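Dextranase (PDB 6NZS) catalyses the endohydrolysis of alpha-1,6-glucosidic linkages in dextran, as a member of glycoside hydrolase family 49. Local coordinates at residues Val114-Ser119 against Tyr144-Glu149; Tyr121-Gln126 against Ile135-Ser140. All blocks are in the same frame, centred on the assembly; numbering follows the deposited sequence.

Contact 1: residues Val114-Ser119 against Tyr144-Glu149; sequences VQIRPS and YRFSVE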
loop_
_atom_site.group_PDB
_atom_site.type_symbol
_atom_site.label_atom_id
_atom_site.label_comp_id
_atom_site.label_asym_id
_atom_site.label_seq_id
_atom_site.Cartn_x
_atom_site.Cartn_y
_atom_site.Cartn_z
ATOM N N VAL A 114 2.825 11.807 21.185
ATOM C CA VAL A 114 3.233 10.848 20.169
ATOM C C VAL A 114 2.105 9.841 20.047
ATOM O O VAL A 114 1.881 9.038 20.963
ATOM C CB VAL A 114 4.551 10.150 20.515
ATOM C CG1 VAL A 114 4.897 9.150 19.418
ATOM C CG2 VAL A 114 5.662 11.161 20.683
ATOM N N GLN A 115 1.404 9.862 18.921
ATOM C CA GLN A 115 0.311 8.931 18.685
ATOM C C GLN A 115 0.771 7.792 17.786
ATOM O O GLN A 115 1.546 8.000 16.847
ATOM C CB GLN A 115 -0.884 9.657 18.074
ATOM C CG GLN A 115 -1.555 10.574 19.106
ATOM C CD GLN A 115 -2.174 9.782 20.253
ATOM O OE1 GLN A 115 -2.888 8.812 20.021
ATOM N NE2 GLN A 115 -1.899 10.189 21.493
ATOM N N ILE A 116 0.288 6.589 18.084
ATOM C CA ILE A 116 0.541 5.402 17.273
ATOM C C ILE A 116 -0.691 5.140 16.423
ATOM O O ILE A 116 -1.818 5.161 16.930
ATOM C CB ILE A 116 0.844 4.184 18.162
ATOM C CG1 ILE A 116 2.128 4.414 18.961
ATOM C CG2 ILE A 116 0.941 2.900 17.324
ATOM C CD1 ILE A 116 2.308 3.471 20.126
ATOM N N ARG A 117 -0.486 4.909 15.129
ATOM C CA ARG A 117 -1.573 4.469 14.262
ATOM C C ARG A 117 -1.097 3.214 13.544
ATOM O O ARG A 117 0.013 3.214 12.984
ATOM C CB ARG A 117 -1.982 5.536 13.244
ATOM C CG ARG A 117 -2.665 6.755 13.871
ATOM C CD ARG A 117 -3.537 7.487 12.816
ATOM N NE ARG A 117 -4.302 8.605 13.385
ATOM C CZ ARG A 117 -5.147 9.398 12.716
ATOM N NH1 ARG A 117 -5.388 9.243 11.409
ATOM N NH2 ARG A 117 -5.766 10.369 13.373
ATOM N N PRO A 118 -1.887 2.125 13.520
ATOM C CA PRO A 118 -3.248 1.941 14.047
ATOM C C PRO A 118 -3.413 2.279 15.541
ATOM O O PRO A 118 -2.639 1.828 16.379
ATOM C CB PRO A 118 -3.518 0.452 13.796
ATOM C CG PRO A 118 -2.719 0.130 12.572
ATOM C CD PRO A 118 -1.438 0.949 12.755
ATOM N N SER A 119 -4.422 3.102 15.837
ATOM C CA SER A 119 -4.736 3.472 17.214
ATOM C C SER A 119 -5.154 2.272 18.048
ATOM O O SER A 119 -5.051 2.324 19.282
ATOM C CB SER A 119 -5.855 4.513 17.220
ATOM O OG SER A 119 -5.421 5.689 16.566
ATOM N N TYR A 144 4.579 -6.113 13.768
ATOM C CA TYR A 144 3.714 -4.942 13.714
ATOM C C TYR A 144 4.320 -3.924 12.764
ATOM O O TYR A 144 5.527 -3.680 12.801
ATOM C CB TYR A 144 3.618 -4.280 15.098
ATOM C CG TYR A 144 2.785 -5.021 16.109
ATOM C CD1 TYR A 144 3.357 -5.985 16.943
ATOM C CD2 TYR A 144 1.421 -4.767 16.243
ATOM C CE1 TYR A 144 2.594 -6.667 17.876
ATOM C CE2 TYR A 144 0.651 -5.457 17.184
ATOM C CZ TYR A 144 1.249 -6.405 17.992
ATOM O OH TYR A 144 0.510 -7.104 18.933
ATOM N N ARG A 145 3.480 -3.332 11.918
ATOM C CA ARG A 145 3.868 -2.213 11.062
ATOM C C ARG A 145 2.975 -1.036 11.433
ATOM O O ARG A 145 1.745 -1.146 11.362
ATOM C CB ARG A 145 3.686 -2.592 9.587
ATOM C CG ARG A 145 4.682 -3.672 9.097
ATOM C CD ARG A 145 4.015 -4.777 8.264
ATOM N NE ARG A 145 3.021 -5.530 9.034
ATOM C CZ ARG A 145 3.304 -6.482 9.917
ATOM N NH1 ARG A 145 4.562 -6.825 10.166
ATOM N NH2 ARG A 145 2.319 -7.091 10.566
ATOM N N PHE A 146 3.578 0.073 11.860
ATOM C CA PHE A 146 2.778 1.153 12.426
ATOM C C PHE A 146 3.472 2.492 12.239
ATOM O O PHE A 146 4.673 2.565 11.957
ATOM C CB PHE A 146 2.452 0.898 13.913
ATOM C CG PHE A 146 3.661 0.765 14.807
ATOM C CD1 PHE A 146 4.347 -0.434 14.900
ATOM C CD2 PHE A 146 4.088 1.844 15.575
ATOM C CE1 PHE A 146 5.447 -0.548 15.730
ATOM C CE2 PHE A 146 5.181 1.748 16.405
ATOM C CZ PHE A 146 5.859 0.544 16.494
ATOM N N SER A 147 2.690 3.555 12.424
ATOM C CA SER A 147 3.125 4.931 12.255
ATOM C C SER A 147 3.290 5.588 13.622
ATOM O O SER A 147 2.448 5.414 14.515
ATOM C CB SER A 147 2.048 5.679 11.462
ATOM O OG SER A 147 2.324 7.065 11.419
ATOM N N VAL A 148 4.376 6.348 13.775
ATOM C CA VAL A 148 4.691 7.095 14.991
ATOM C C VAL A 148 4.547 8.582 14.676
ATOM O O VAL A 148 5.234 9.105 13.787
ATOM C CB VAL A 148 6.110 6.766 15.483
ATOM C CG1 VAL A 148 6.470 7.593 16.707
ATOM C CG2 VAL A 148 6.236 5.270 15.775
ATOM N N GLU A 149 3.647 9.264 15.387
ATOM C CA GLU A 149 3.159 10.584 14.970
ATOM C C GLU A 149 3.399 11.616 16.071
ATOM O O GLU A 149 2.620 11.720 17.027
ATOM C CB GLU A 149 1.688 10.485 14.564
ATOM C CG GLU A 149 1.450 9.277 13.651
ATOM C CD GLU A 149 0.193 9.332 12.809
ATOM O OE1 GLU A 149 -0.669 10.219 13.021
ATOM O OE2 GLU A 149 0.085 8.478 11.911
#
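E149 and R117 meet on one face of an antiparallel strand pair, and together with F146 they account for about half of the surface buried here. The carboxylate of E149 lies across the aliphatic part of R117, the two side chains at about a right angle, with OE2 of E149 3.8 Å from CG of R117. The ion pair between NE of R117 and OE1 of E149 is long, 4.0 Å; the oxygen stands well out of the guanidinium plane, so only charge acts. OE2 of E149 accepts a hydrogen bond from OG of S147 on its anti lone pair, 2.7 Å, and another links it to H435, while NH1 of R117 reaches the carbonyl of I434. Both partners belong to strand 423-435 of the beta-solenoid. On the face of I116 and V148 the F146 ring, with CG set between backbone N and carbonyl carbon (chi1 60°), brings CD2 to 3.8 Å from CG2 of I116. V114 CG1 and V148 CG1 press together at 3.5 Å, tighter than usual. Four backbone bonds pair Q115 with E149 and R117 with S147; the straightest, S147 N to R117 O, is 2.8 Å long (173°). The chemistry is thus two-sided: an apolar face toward the domain interior, and a polar face whose buried carboxylate is gripped by S147 and H435, which probably favours its charged form and ties the domain to the solenoid.

Contact 2: residues Tyr121-Gln126 against Ile135-Ser140; sequences YNFEKQ and IKVPYS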
loop_
_atom_site.group_PDB
_atom_site.type_symbol
_atom_site.label_atom_id
_atom_site.label_comp_id
_atom_site.label_asym_id
_atom_site.label_seq_id
_atom_site.Cartn_x
_atom_site.Cartn_y
_atom_site.Cartn_z
ATOM N N TYR A 121 -3.520 -0.309 18.358
ATOM C CA TYR A 121 -2.296 -0.802 19.001
ATOM C C TYR A 121 -2.035 0.106 20.188
ATOM O O TYR A 121 -1.319 1.109 20.098
ATOM C CB TYR A 121 -1.088 -0.760 18.072
ATOM C CG TYR A 121 -1.204 -1.477 16.756
ATOM C CD1 TYR A 121 -2.232 -2.376 16.497
ATOM C CD2 TYR A 121 -0.260 -1.261 15.768
ATOM C CE1 TYR A 121 -2.319 -3.008 15.271
ATOM C CE2 TYR A 121 -0.336 -1.888 14.555
ATOM C CZ TYR A 121 -1.358 -2.759 14.310
ATOM O OH TYR A 121 -1.432 -3.366 13.090
ATOM N N ASN A 122 -2.608 -0.256 21.322
ATOM C CA ASN A 122 -2.482 0.559 22.524
ATOM C C ASN A 122 -1.152 0.267 23.228
ATOM O O ASN A 122 -1.102 -0.145 24.382
ATOM C CB ASN A 122 -3.693 0.299 23.411
ATOM C CG ASN A 122 -3.744 1.211 24.618
ATOM O OD1 ASN A 122 -3.346 2.378 24.547
ATOM N ND2 ASN A 122 -4.249 0.692 25.732
ATOM N N PHE A 123 -0.052 0.481 22.498
ATOM C CA PHE A 123 1.271 0.206 23.045
ATOM C C PHE A 123 1.569 1.125 24.225
ATOM O O PHE A 123 1.218 2.311 24.216
ATOM C CB PHE A 123 2.357 0.464 22.004
ATOM C CG PHE A 123 2.311 -0.439 20.803
ATOM C CD1 PHE A 123 1.800 -1.724 20.869
ATOM C CD2 PHE A 123 2.826 0.007 19.598
ATOM C CE1 PHE A 123 1.790 -2.540 19.728
ATOM C CE2 PHE A 123 2.824 -0.795 18.478
ATOM C CZ PHE A 123 2.313 -2.068 18.544
ATOM N N GLU A 124 2.246 0.574 25.230
ATOM C CA GLU A 124 2.766 1.395 26.316
ATOM C C GLU A 124 3.780 2.386 25.759
ATOM O O GLU A 124 4.633 2.023 24.942
ATOM C CB GLU A 124 3.438 0.498 27.358
ATOM C CG GLU A 124 4.151 1.260 28.464
ATOM C CD GLU A 124 4.487 0.389 29.665
ATOM O OE1 GLU A 124 5.019 0.943 30.654
ATOM O OE2 GLU A 124 4.220 -0.835 29.618
ATOM N N LYS A 125 3.671 3.644 26.185
ATOM C CA LYS A 125 4.584 4.704 25.780
ATOM C C LYS A 125 5.089 5.421 27.021
ATOM O O LYS A 125 4.337 5.615 27.982
ATOM C CB LYS A 125 3.893 5.748 24.889
ATOM C CG LYS A 125 3.350 5.222 23.583
ATOM C CD LYS A 125 2.587 6.326 22.839
ATOM C CE LYS A 125 1.461 6.883 23.700
ATOM N NZ LYS A 125 0.556 7.805 22.958
ATOM N N GLN A 126 6.359 5.818 27.000
ATOM C CA GLN A 126 6.971 6.566 28.094
ATOM C C GLN A 126 7.749 7.738 27.518
ATOM O O GLN A 126 8.481 7.582 26.538
ATOM C CB GLN A 126 7.945 5.684 28.883
ATOM C CG GLN A 126 7.319 4.432 29.476
ATOM C CD GLN A 126 8.252 3.719 30.428
ATOM O OE1 GLN A 126 9.423 4.078 30.556
ATOM N NE2 GLN A 126 7.745 2.678 31.084
ATOM N N ILE A 135 8.553 3.279 23.204
ATOM C CA ILE A 135 7.345 2.531 22.860
ATOM C C ILE A 135 7.620 1.048 23.072
ATOM O O ILE A 135 8.605 0.516 22.545
ATOM C CB ILE A 135 6.948 2.772 21.392
ATOM C CG1 ILE A 135 6.740 4.261 21.137
ATOM C CG2 ILE A 135 5.698 1.978 21.023
ATOM C CD1 ILE A 135 6.816 4.618 19.665
ATOM N N LYS A 136 6.738 0.370 23.807
ATOM C CA LYS A 136 6.890 -1.068 24.018
ATOM C C LYS A 136 6.135 -1.798 22.918
ATOM O O LYS A 136 4.906 -1.712 22.838
ATOM C CB LYS A 136 6.378 -1.490 25.388
ATOM C CG LYS A 136 6.675 -2.958 25.671
ATOM C CD LYS A 136 6.123 -3.370 27.020
ATOM C CE LYS A 136 7.235 -3.577 28.022
ATOM N NZ LYS A 136 7.085 -4.900 28.674
ATOM N N VAL A 137 6.866 -2.506 22.064
ATOM C CA VAL A 137 6.269 -3.279 20.978
ATOM C C VAL A 137 6.274 -4.746 21.404
ATOM O O VAL A 137 7.358 -5.341 21.522
ATOM C CB VAL A 137 7.020 -3.080 19.654
ATOM C CG1 VAL A 137 6.326 -3.847 18.542
ATOM C CG2 VAL A 137 7.100 -1.588 19.298
ATOM N N PRO A 138 5.125 -5.347 21.674
ATOM C CA PRO A 138 5.114 -6.763 22.040
ATOM C C PRO A 138 5.467 -7.611 20.834
ATOM O O PRO A 138 5.204 -7.243 19.682
ATOM C CB PRO A 138 3.665 -7.003 22.475
ATOM C CG PRO A 138 2.872 -5.987 21.728
ATOM C CD PRO A 138 3.766 -4.796 21.527
ATOM N N TYR A 139 6.073 -8.759 21.109
ATOM C CA TYR A 139 6.326 -9.718 20.049
ATOM C C TYR A 139 5.023 -10.358 19.582
ATOM O O TYR A 139 4.163 -10.728 20.385
ATOM C CB TYR A 139 7.317 -10.798 20.496
ATOM C CG TYR A 139 7.483 -11.826 19.405
ATOM C CD1 TYR A 139 8.157 -11.511 18.236
ATOM C CD2 TYR A 139 6.913 -13.088 19.518
ATOM C CE1 TYR A 139 8.282 -12.429 17.215
ATOM C CE2 TYR A 139 7.037 -14.018 18.500
ATOM C CZ TYR A 139 7.721 -13.687 17.355
ATOM O OH TYR A 139 7.836 -14.606 16.332
ATOM N N SER A 140 4.877 -10.458 18.267
ATOM C CA SER A 140 3.833 -11.230 17.614
ATOM C C SER A 140 4.491 -11.963 16.460
ATOM O O SER A 140 5.409 -11.434 15.830
ATOM C CB SER A 140 2.746 -10.311 17.023
ATOM O OG SER A 140 1.872 -11.038 16.174
HETATM O O HOH W 1 2.947 -2.193 24.721
#
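F123 reaches across to I135, K136 and P138 just before its chain enters the hairpin of strands 125-129 and 132-137. Its CB lies 3.5 Å from the carbonyl O of K136 and also touches CG2 of I135. With CG opposite the carbonyl carbon (chi1 -64°), the ring extends along the neighbouring segment: CG stays close to the K136 carbonyl oxygen, and CD2 packs on CG2 of I135 at 3.8 Å. On the other branch CD1 lies near both the K136 carbonyl and the proline ring, and CE1 meets CD of P138 at 3.5 Å, the two side chains crossing at about a right angle. CZ, at the tip, comes within a looser 4.4 Å of CG1 of V137. CB of Y121 lies against one ring face, offset toward the rim, and F146 and Y144 make edge-to-face ring contacts. Cutting this side chain back to an alanine would keep the CB contacts but would probably open a gap between I135 and P138 and take from F146 and Y144 the ring they both pack against. The backbones join through K136 N and E124 O, 2.9 Å apart and nearly straight (171°). Beyond this bond a water takes the N-H of E124 and donates to O of K136 at 2.8 Å, bridging the segments where they separate. E124 and K136 pack by their aliphatic parts, their charged ends not in contact. Apolar packing by F123 therefore fastens the base of the hairpin to the domain interior, while one direct and one water-mediated link satisfy the N-H and C=O groups of E124 and K136.

In the fold
Contact 2 is nested within the chain loop closed by contact 1: strand 114-117 leads into 125-129, the hairpin returns through 132-137, and strand 144-150 follows. Their centres lie about 10 Å apart, both within the N-terminal Ig-like domain. The two share an apolar interior, where CD1 of I116 packs 3.5 Å from CD2 of F123, and V114 O accepts a probable hydrogen bond from K125 NZ at 2.7 Å. Strand 132-137 also pairs with 96-102, and 144-150 with 176-192; side chains of the two groups meet, V148 on I135 and F146 on V137, consistent with the two layers of an Ig-like sandwich. Contact 1 borders solenoid strand 423-435, and Y121 of contact 2 also touches strand 398-407.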